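PDB 2C0R: phosphoserine aminotransferase from Bacillus circulans, which interconverts phosphoserine and 3-phosphohydroxypyruvate by pyridoxal-phosphate-dependent transamination with glutamate and 2-oxoglutarate, and likewise forms phosphohydroxythreonine, serving serine and pyridoxine biosynthesis. Local coordinates for residues 79-84 / 105-110; 98-103 / 147-152. The protein carries 1 engineered substitution. One frame throughout, in Å; residues are numbered along the deposited sequence.

Contact 1 of 2, residues 79-84 / 105-110; sequences TQFAMI and SKALKE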
ATOM      1  N   THR A  79      -6.236   0.883   8.752  1.00 11.90           N
ATOM      2  CA  THR A  79      -6.755  -0.456   8.594  1.00 11.87           C
ATOM      3  C   THR A  79      -6.505  -1.278   9.847  1.00 10.94           C
ATOM      4  O   THR A  79      -7.333  -2.124  10.189  1.00 13.06           O
ATOM      5  CB  THR A  79      -6.046  -1.100   7.384  1.00 13.79           C
ATOM      6  OG1 THR A  79      -6.627  -0.433   6.259  1.00 14.61           O
ATOM      7  CG2 THR A  79      -6.323  -2.592   7.310  1.00 15.99           C
ATOM      8  N   GLN A  80      -5.405  -0.987  10.564  1.00 11.41           N
ATOM      9  CA  GLN A  80      -5.203  -1.698  11.827  1.00 11.45           C
ATOM     10  C   GLN A  80      -6.268  -1.377  12.866  1.00 12.00           C
ATOM     11  O   GLN A  80      -6.619  -2.252  13.669  1.00 12.06           O
ATOM     12  CB  GLN A  80      -3.802  -1.452  12.444  1.00 11.99           C
ATOM     13  CG  GLN A  80      -2.689  -1.889  11.468  1.00 11.42           C
ATOM     14  CD  GLN A  80      -2.799  -3.396  11.259  1.00 11.46           C
ATOM     15  OE1 GLN A  80      -2.905  -3.813  10.102  1.00 15.00           O
ATOM     16  NE2 GLN A  80      -2.786  -4.134  12.346  1.00 11.63           N
ATOM     17  N   PHE A  81      -6.831  -0.175  12.850  1.00 11.74           N
ATOM     18  CA  PHE A  81      -7.919   0.145  13.778  1.00 12.86           C
ATOM     19  C   PHE A  81      -9.043  -0.897  13.673  1.00 12.44           C
ATOM     20  O   PHE A  81      -9.667  -1.197  14.671  1.00 13.88           O
ATOM     21  CB  PHE A  81      -8.528   1.495  13.440  1.00 11.55           C
ATOM     22  CG  PHE A  81      -7.597   2.675  13.663  1.00 11.88           C
ATOM     23  CD1 PHE A  81      -7.928   3.890  13.070  1.00 12.62           C
ATOM     24  CD2 PHE A  81      -6.430   2.552  14.397  1.00 11.85           C
ATOM     25  CE1 PHE A  81      -7.062   4.982  13.223  1.00 13.26           C
ATOM     26  CE2 PHE A  81      -5.605   3.665  14.596  1.00 12.56           C
ATOM     27  CZ  PHE A  81      -5.956   4.866  14.025  1.00 12.98           C
ATOM     28  N   ALA A  82      -9.289  -1.396  12.464  1.00 13.89           N
ATOM     29  CA  ALA A  82     -10.301  -2.443  12.224  1.00 14.73           C
ATOM     30  C   ALA A  82      -9.739  -3.836  12.435  1.00 14.75           C
ATOM     31  O   ALA A  82     -10.372  -4.702  13.054  1.00 14.20           O
ATOM     32  CB  ALA A  82     -10.876  -2.286  10.831  1.00 16.55           C
ATOM     33  N   MET A  83      -8.539  -4.024  11.890  1.00 13.65           N
ATOM     34  CA  MET A  83      -8.007  -5.402  11.977  1.00 13.59           C
ATOM     35  C   MET A  83      -7.734  -5.888  13.391  1.00 13.20           C
ATOM     36  O   MET A  83      -7.924  -7.063  13.703  1.00 13.60           O
ATOM     37  CB  MET A  83      -6.761  -5.420  11.105  1.00 14.00           C
ATOM     38  CG  MET A  83      -6.249  -6.821  10.807  1.00 16.44           C
ATOM     39  SD  MET A  83      -4.915  -6.687   9.559  1.00 15.37           S
ATOM     40  CE  MET A  83      -4.369  -8.425   9.644  1.00 16.95           C
ATOM     41  N   ILE A  84      -7.316  -4.976  14.286  1.00 14.05           N
ATOM     42  CA  ILE A  84      -7.075  -5.394  15.693  1.00 12.78           C
ATOM     43  C   ILE A  84      -8.351  -5.922  16.371  1.00 13.96           C
ATOM     44  O   ILE A  84      -8.378  -7.098  16.818  1.00 15.31           O
ATOM     45  CB  ILE A  84      -6.400  -4.197  16.424  1.00 13.58           C
ATOM     46  CG1 ILE A  84      -4.978  -3.971  15.957  1.00 14.49           C
ATOM     47  CG2 ILE A  84      -6.484  -4.358  17.943  1.00 16.84           C
ATOM     48  CD1 ILE A  84      -4.522  -2.539  16.163  1.00 15.37           C
ATOM     49  N   SER A 105      -9.402   8.260  19.308  1.00 13.42           N
ATOM     50  CA  SER A 105     -10.834   8.290  18.974  1.00 14.67           C
ATOM     51  C   SER A 105     -11.120   7.535  17.685  1.00 14.76           C
ATOM     52  O   SER A 105     -12.149   6.848  17.553  1.00 15.66           O
ATOM     53  CB  SER A 105     -11.372   9.713  18.834  1.00 14.62           C
ATOM     54  OG  SER A 105     -11.400  10.356  20.097  1.00 16.16           O
ATOM     55  N   LYS A 106     -10.233   7.676  16.699  1.00 12.37           N
ATOM     56  CA  LYS A 106     -10.458   6.951  15.428  1.00 13.73           C
ATOM     57  C   LYS A 106     -10.385   5.451  15.676  1.00 13.84           C
ATOM     58  O   LYS A 106     -11.110   4.638  15.116  1.00 15.51           O
ATOM     59  CB  LYS A 106      -9.406   7.380  14.404  1.00 13.72           C
ATOM     60  CG  LYS A 106      -9.688   8.774  13.848  1.00 15.80           C
ATOM     61  CD  LYS A 106     -10.717   8.650  12.740  1.00 19.47           C
ATOM     62  CE  LYS A 106     -10.788   9.890  11.863  1.00 25.53           C
ATOM     63  NZ  LYS A 106      -9.833   9.801  10.721  1.00 47.65           N
ATOM     64  N   ALA A 107      -9.459   5.064  16.558  1.00 12.82           N
ATOM     65  CA  ALA A 107      -9.275   3.630  16.847  1.00 13.60           C
ATOM     66  C   ALA A 107     -10.511   3.106  17.534  1.00 14.24           C
ATOM     67  O   ALA A 107     -10.988   2.032  17.165  1.00 15.81           O
ATOM     68  CB  ALA A 107      -8.023   3.386  17.686  1.00 13.48           C
ATOM     69  N   LEU A 108     -11.031   3.815  18.544  1.00 14.85           N
ATOM     70  CA  LEU A 108     -12.206   3.311  19.257  1.00 15.28           C
ATOM     71  C   LEU A 108     -13.367   3.200  18.302  1.00 16.02           C
ATOM     72  O   LEU A 108     -14.143   2.229  18.392  1.00 19.04           O
ATOM     73  CB  LEU A 108     -12.536   4.290  20.403  1.00 15.28           C
ATOM     74  CG  LEU A 108     -13.772   3.922  21.224  1.00 17.55           C
ATOM     75  CD1 LEU A 108     -13.592   2.582  21.942  1.00 21.10           C
ATOM     76  CD2 LEU A 108     -14.082   5.061  22.199  1.00 20.68           C
ATOM     77  N   LYS A 109     -13.541   4.155  17.404  1.00 17.21           N
ATOM     78  CA  LYS A 109     -14.626   4.144  16.446  1.00 17.36           C
ATOM     79  C   LYS A 109     -14.691   2.807  15.692  1.00 16.92           C
ATOM     80  O   LYS A 109     -15.761   2.209  15.557  1.00 18.16           O
ATOM     81  CB  LYS A 109     -14.451   5.328  15.479  1.00 18.40           C
ATOM     82  CG  LYS A 109     -15.314   5.103  14.198  1.00 20.65           C
ATOM     83  CD  LYS A 109     -15.124   6.373  13.352  1.00 29.41           C
ATOM     84  CE  LYS A 109     -16.284   6.505  12.391  1.00 36.13           C
ATOM     85  NZ  LYS A 109     -15.952   7.476  11.312  1.00 48.54           N
ATOM     86  N   GLU A 110     -13.547   2.320  15.210  1.00 16.12           N
ATOM     87  CA  GLU A 110     -13.616   1.075  14.456  1.00 15.32           C
ATOM     88  C   GLU A 110     -13.964  -0.080  15.377  1.00 15.68           C
ATOM     89  O   GLU A 110     -14.718  -0.981  14.993  1.00 17.20           O
ATOM     90  CB  GLU A 110     -12.299   0.780  13.707  1.00 17.28           C
ATOM     91  CG  GLU A 110     -12.002   1.852  12.679  1.00 18.35           C
ATOM     92  CD  GLU A 110     -13.166   2.002  11.723  1.00 17.81           C
ATOM     93  OE1 GLU A 110     -13.533   0.981  11.129  1.00 19.14           O
ATOM     94  OE2 GLU A 110     -13.642   3.140  11.606  1.00 18.38           O
TER
HETATM   95  O   HOH W   1      -9.176  -0.062  17.021  1.00 14.78           O
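Phe-81 of helix 76-88 lays one ring face against Ala-107 of helix 102-114, where the small residue lets the ring come down on the backbone. Ring atom CG is 3.7 Å from Ala-107 CA, and the Ala-107 methyl makes a CH-pi contact 4.1 Å from the ring centroid. One turn on, Glu-110 closes the tight side: its CB sits 3.4 Å from Phe-81 O, while its CG meets Phe-81 CB at 3.6 Å. A bend at chi2 (-56°) turns the Glu-110 carboxylate off the aromatic ring, and OE2 reaches Thr-223 of the second subunit, whose Pro-222 also packs on Ala-82 and Glu-110. The other flank is looser. Lys-106 offers CB to Phe-81 CE1 at 3.6 Å, then its partly exposed chain leads away past Tyr-237 of the second subunit. No direct hydrogen bond joins the two segments; instead a water donates to both Phe-81 O and Ala-107 O, bridging two carbonyls that could not bond each other. The segments cross at -41° with axes 8.2 Å apart. The Phe-81 ring also lines the PLP pocket, and behind the helices lies the central mixed sheet: Phe-81 touches Tyr-192 of strand 190-194, and Ala-107 touches Tyr-97 of strand 94-99.

Contact 2 of 2, residues 98-103 / 147-152; sequences VMTGSW and HLTSNE. With PLP (pyridoxal-5'-phosphate), chain C.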
ATOM      1  N   VAL A  98      -7.474   3.478  25.739  1.00 15.98           N
ATOM      2  CA  VAL A  98      -7.080   4.700  26.453  1.00 13.29           C
ATOM      3  C   VAL A  98      -7.332   5.879  25.528  1.00 13.28           C
ATOM      4  O   VAL A  98      -6.738   5.868  24.432  1.00 13.56           O
ATOM      5  CB  VAL A  98      -5.612   4.601  26.845  1.00 13.15           C
ATOM      6  CG1 VAL A  98      -5.183   5.885  27.615  1.00 16.16           C
ATOM      7  CG2 VAL A  98      -5.303   3.334  27.630  1.00 15.81           C
ATOM      8  N   MET A  99      -8.180   6.821  25.903  1.00 14.91           N
ATOM      9  CA  MET A  99      -8.703   7.846  25.018  1.00 14.24           C
ATOM     10  C   MET A  99      -7.940   9.154  25.251  1.00 14.61           C
ATOM     11  O   MET A  99      -8.193   9.897  26.178  1.00 18.49           O
ATOM     12  CB  MET A  99     -10.210   8.062  25.162  1.00 13.74           C
ATOM     13  CG  MET A  99     -11.000   6.773  25.035  1.00 15.54           C
ATOM     14  SD  MET A  99     -10.717   5.918  23.441  1.00 16.84           S
ATOM     15  CE  MET A  99     -11.302   7.208  22.328  1.00 16.25           C
ATOM     16  N   THR A 100      -6.972   9.388  24.356  1.00 14.92           N
ATOM     17  CA  THR A 100      -6.003  10.478  24.517  1.00 14.53           C
ATOM     18  C   THR A 100      -6.138  11.526  23.445  1.00 13.04           C
ATOM     19  O   THR A 100      -5.309  12.453  23.398  1.00 15.12           O
ATOM     20  CB  THR A 100      -4.544   9.918  24.504  1.00 14.62           C
ATOM     21  OG1 THR A 100      -4.470   8.949  23.433  1.00 13.37           O
ATOM     22  CG2 THR A 100      -4.264   9.197  25.810  1.00 16.26           C
ATOM     23  N   GLY A 101      -7.122  11.425  22.564  1.00 14.75           N
ATOM     24  CA  GLY A 101      -7.176  12.470  21.533  1.00 14.39           C
ATOM     25  C   GLY A 101      -7.650  11.860  20.220  1.00 13.85           C
ATOM     26  O   GLY A 101      -8.341  10.836  20.112  1.00 13.00           O
ATOM     27  N   SER A 102      -7.261  12.511  19.148  1.00 13.75           N
ATOM     28  CA  SER A 102      -7.845  12.250  17.842  1.00 13.19           C
ATOM     29  C   SER A 102      -7.602  10.867  17.312  1.00 12.67           C
ATOM     30  O   SER A 102      -8.508  10.238  16.714  1.00 15.16           O
ATOM     31  CB  SER A 102      -7.253  13.271  16.853  1.00 16.55           C
ATOM     32  OG  SER A 102      -7.774  14.558  17.190  1.00 24.79           O
ATOM     33  N   TRP A 103      -6.377  10.365  17.494  1.00 12.72           N
ATOM     34  CA  TRP A 103      -6.146   9.035  16.905  1.00 12.09           C
ATOM     35  C   TRP A 103      -6.675   7.909  17.792  1.00 12.86           C
ATOM     36  O   TRP A 103      -7.099   6.884  17.271  1.00 11.59           O
ATOM     37  CB  TRP A 103      -4.658   8.917  16.593  1.00 13.88           C
ATOM     38  CG  TRP A 103      -4.331   9.738  15.367  1.00 12.18           C
ATOM     39  CD1 TRP A 103      -3.511  10.814  15.274  1.00 12.47           C
ATOM     40  CD2 TRP A 103      -4.862   9.520  14.051  1.00 13.39           C
ATOM     41  NE1 TRP A 103      -3.482  11.282  13.974  1.00 13.87           N
ATOM     42  CE2 TRP A 103      -4.306  10.504  13.212  1.00 13.83           C
ATOM     43  CE3 TRP A 103      -5.754   8.584  13.505  1.00 13.83           C
ATOM     44  CZ2 TRP A 103      -4.612  10.578  11.848  1.00 14.46           C
ATOM     45  CZ3 TRP A 103      -6.061   8.655  12.145  1.00 15.86           C
ATOM     46  CH2 TRP A 103      -5.496   9.641  11.335  1.00 14.88           C
ATOM     47  N   HIS A 147      -5.743  -0.947  24.203  1.00 14.04           N
ATOM     48  CA  HIS A 147      -5.119  -0.204  23.112  1.00 13.68           C
ATOM     49  C   HIS A 147      -4.806   1.224  23.592  1.00 13.18           C
ATOM     50  O   HIS A 147      -5.653   1.867  24.172  1.00 14.52           O
ATOM     51  CB  HIS A 147      -6.107  -0.166  21.968  1.00 14.59           C
ATOM     52  CG  HIS A 147      -5.610   0.560  20.762  1.00 12.98           C
ATOM     53  ND1 HIS A 147      -5.542   1.946  20.681  1.00 14.07           N
ATOM     54  CD2 HIS A 147      -5.188   0.091  19.573  1.00 14.59           C
ATOM     55  CE1 HIS A 147      -5.056   2.255  19.471  1.00 11.91           C
ATOM     56  NE2 HIS A 147      -4.830   1.147  18.774  1.00 12.95           N
ATOM     57  N   LEU A 148      -3.575   1.633  23.350  1.00 13.25           N
ATOM     58  CA  LEU A 148      -3.220   3.032  23.555  1.00 13.06           C
ATOM     59  C   LEU A 148      -2.554   3.553  22.298  1.00 12.76           C
ATOM     60  O   LEU A 148      -2.090   2.786  21.440  1.00 12.57           O
ATOM     61  CB  LEU A 148      -2.347   3.194  24.796  1.00 14.80           C
ATOM     62  CG  LEU A 148      -1.015   2.461  24.899  1.00 18.19           C
ATOM     63  CD1 LEU A 148       0.124   3.100  24.126  1.00 17.93           C
ATOM     64  CD2 LEU A 148      -0.552   2.384  26.364  1.00 18.62           C
ATOM     65  N   THR A 149      -2.495   4.852  22.255  1.00 11.80           N
ATOM     66  CA  THR A 149      -1.825   5.618  21.213  1.00 11.60           C
ATOM     67  C   THR A 149      -0.602   6.235  21.852  1.00 12.23           C
ATOM     68  O   THR A 149      -0.761   7.081  22.753  1.00 13.50           O
ATOM     69  CB  THR A 149      -2.803   6.689  20.692  1.00 12.20           C
ATOM     70  OG1 THR A 149      -4.044   6.022  20.414  1.00 12.98           O
ATOM     71  CG2 THR A 149      -2.309   7.339  19.426  1.00 12.89           C
ATOM     72  N   SER A 150       0.596   5.834  21.432  1.00 11.96           N
ATOM     73  CA  SER A 150       1.776   6.285  22.125  1.00 11.44           C
ATOM     74  C   SER A 150       2.001   7.792  21.911  1.00 11.19           C
ATOM     75  O   SER A 150       2.449   8.444  22.859  1.00 13.58           O
ATOM     76  CB  SER A 150       3.046   5.561  21.704  1.00 12.72           C
ATOM     77  OG  SER A 150       3.213   5.681  20.303  1.00 12.34           O
ATOM     78  N   ASN A 151       1.710   8.262  20.725  1.00 12.40           N
ATOM     79  CA  ASN A 151       1.919   9.681  20.433  1.00 11.77           C
ATOM     80  C   ASN A 151       0.701  10.167  19.687  1.00 10.44           C
ATOM     81  O   ASN A 151       0.411   9.619  18.606  1.00 12.72           O
ATOM     82  CB  ASN A 151       3.195   9.830  19.602  1.00 12.25           C
ATOM     83  CG  ASN A 151       3.548  11.307  19.356  1.00 10.73           C
ATOM     84  OD1 ASN A 151       4.113  11.917  20.261  1.00 13.47           O
ATOM     85  ND2 ASN A 151       3.276  11.821  18.180  1.00 12.21           N
ATOM     86  N   GLU A 152      -0.021  11.099  20.234  1.00 10.84           N
ATOM     87  CA  GLU A 152      -1.202  11.685  19.621  1.00 11.89           C
ATOM     88  C   GLU A 152      -0.708  12.809  18.718  1.00 11.05           C
ATOM     89  O   GLU A 152      -0.488  13.934  19.214  1.00 12.81           O
ATOM     90  CB  GLU A 152      -2.160  12.198  20.700  1.00 12.66           C
ATOM     91  CG  GLU A 152      -2.971  11.058  21.310  1.00 13.48           C
ATOM     92  CD  GLU A 152      -4.079  10.520  20.426  1.00 11.92           C
ATOM     93  OE1 GLU A 152      -4.153  10.876  19.235  1.00 12.47           O
ATOM     94  OE2 GLU A 152      -4.896   9.717  20.925  1.00 14.09           O
TER
HETATM   95  N1  PLP C 363      -2.492   6.786  14.072  1.00 11.94           N
HETATM   96  C2  PLP C 363      -1.651   7.841  14.257  1.00 12.58           C
HETATM   97  C2A PLP C 363      -1.099   8.044  15.667  1.00 14.06           C
HETATM   98  C3  PLP C 363      -1.315   8.657  13.217  1.00 11.91           C
HETATM   99  O3  PLP C 363      -0.428   9.676  13.376  1.00 15.23           O
HETATM  100  C4  PLP C 363      -1.790   8.346  11.954  1.00 13.49           C
HETATM  101  C4A PLP C 363      -1.414   9.254  10.781  1.00 19.64           C
HETATM  102  C5  PLP C 363      -2.703   7.324  11.805  1.00 12.24           C
HETATM  103  C6  PLP C 363      -2.995   6.485  12.833  1.00 12.66           C
HETATM  104  C5A PLP C 363      -3.372   7.072  10.447  1.00 13.35           C
HETATM  105  O4P PLP C 363      -2.442   6.472   9.551  1.00 12.17           O
HETATM  106  P   PLP C 363      -2.841   6.080   8.058  1.00 11.92           P
HETATM  107  O1P PLP C 363      -1.659   5.322   7.523  1.00 12.55           O
HETATM  108  O2P PLP C 363      -3.056   7.410   7.367  1.00 13.17           O
HETATM  109  O3P PLP C 363      -4.088   5.276   8.150  1.00 12.41           O
HETATM  110  O   HOH W   2      -3.942   6.360  24.186  1.00 13.91           O
HETATM  111  O   HOH W   3      -5.885   4.476  21.837  1.00 13.92           O
HETATM  112  O   HOH W   4      -4.723   5.249  17.834  1.00 13.20           O
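A bend at chi2 (-75°) folds the Glu-152 side chain back, bringing its carboxylate to Thr-100, whose chi1 of 44° sets OG1 between backbone N and carbonyl carbon, facing it. The Thr-100 hydroxyl donates to the anti lone pair of Glu-152 OE2 at 2.7 Å, and OE2 also accepts from Ala-104 N. OE1 takes Trp-103 N on its syn lone pair at 2.9 Å. The carboxylate thus accepts from two backbone N-H groups in the first turn of helix 102-114, where the helix end would probably stabilise its negative charge. Gly-101, the N-cap residue, has backbone angles that favour glycine, and a side chain there would crowd Glu-152. Farther back, parallel strands 94-99 and 143-149 pair through Val-98 N and His-147 O, 2.9 Å apart. Where they diverge, one water donates to Val-98 O and Thr-100 OG1 and accepts from Thr-149 N. Held at its backbone by Glu-152, Trp-103 spreads its indole face over the cofactor pyridine ring, CE2 lying 3.5 Å from PLP C4 and CH2 3.4 Å from PLP C5A. Replacing Trp-103 by alanine would probably leave that cofactor face without its aromatic cover and the pyridine freer to tilt. An aromatic ring laid over the PLP pyridine, carried on a helix start beside parallel strand ends, is a familiar feature of fold-type I aminotransferases.

Helix 102-114 serves both contacts: its first turn covers the cofactor in contact 2, and its next turns pack on helix 76-88 in contact 1. The two centres are about 11 Å apart, and the contacts touch directly. Phe-81 CZ lies 3.8 Å from Trp-103 CE3, so the aromatic ring of contact 1 flanks the indole of contact 2, and the Phe-81 side chain also comes within about 4 Å (nearest atoms) of the bound PLP. Ala-107 CB meets His-147 CE1 at 3.6 Å, fitting the helix onto the sheet. Phe-81 and His-147 both approach Asp-173, a cofactor-binding residue, with nearest side-chain atoms about 3 and 4 Å away, respectively.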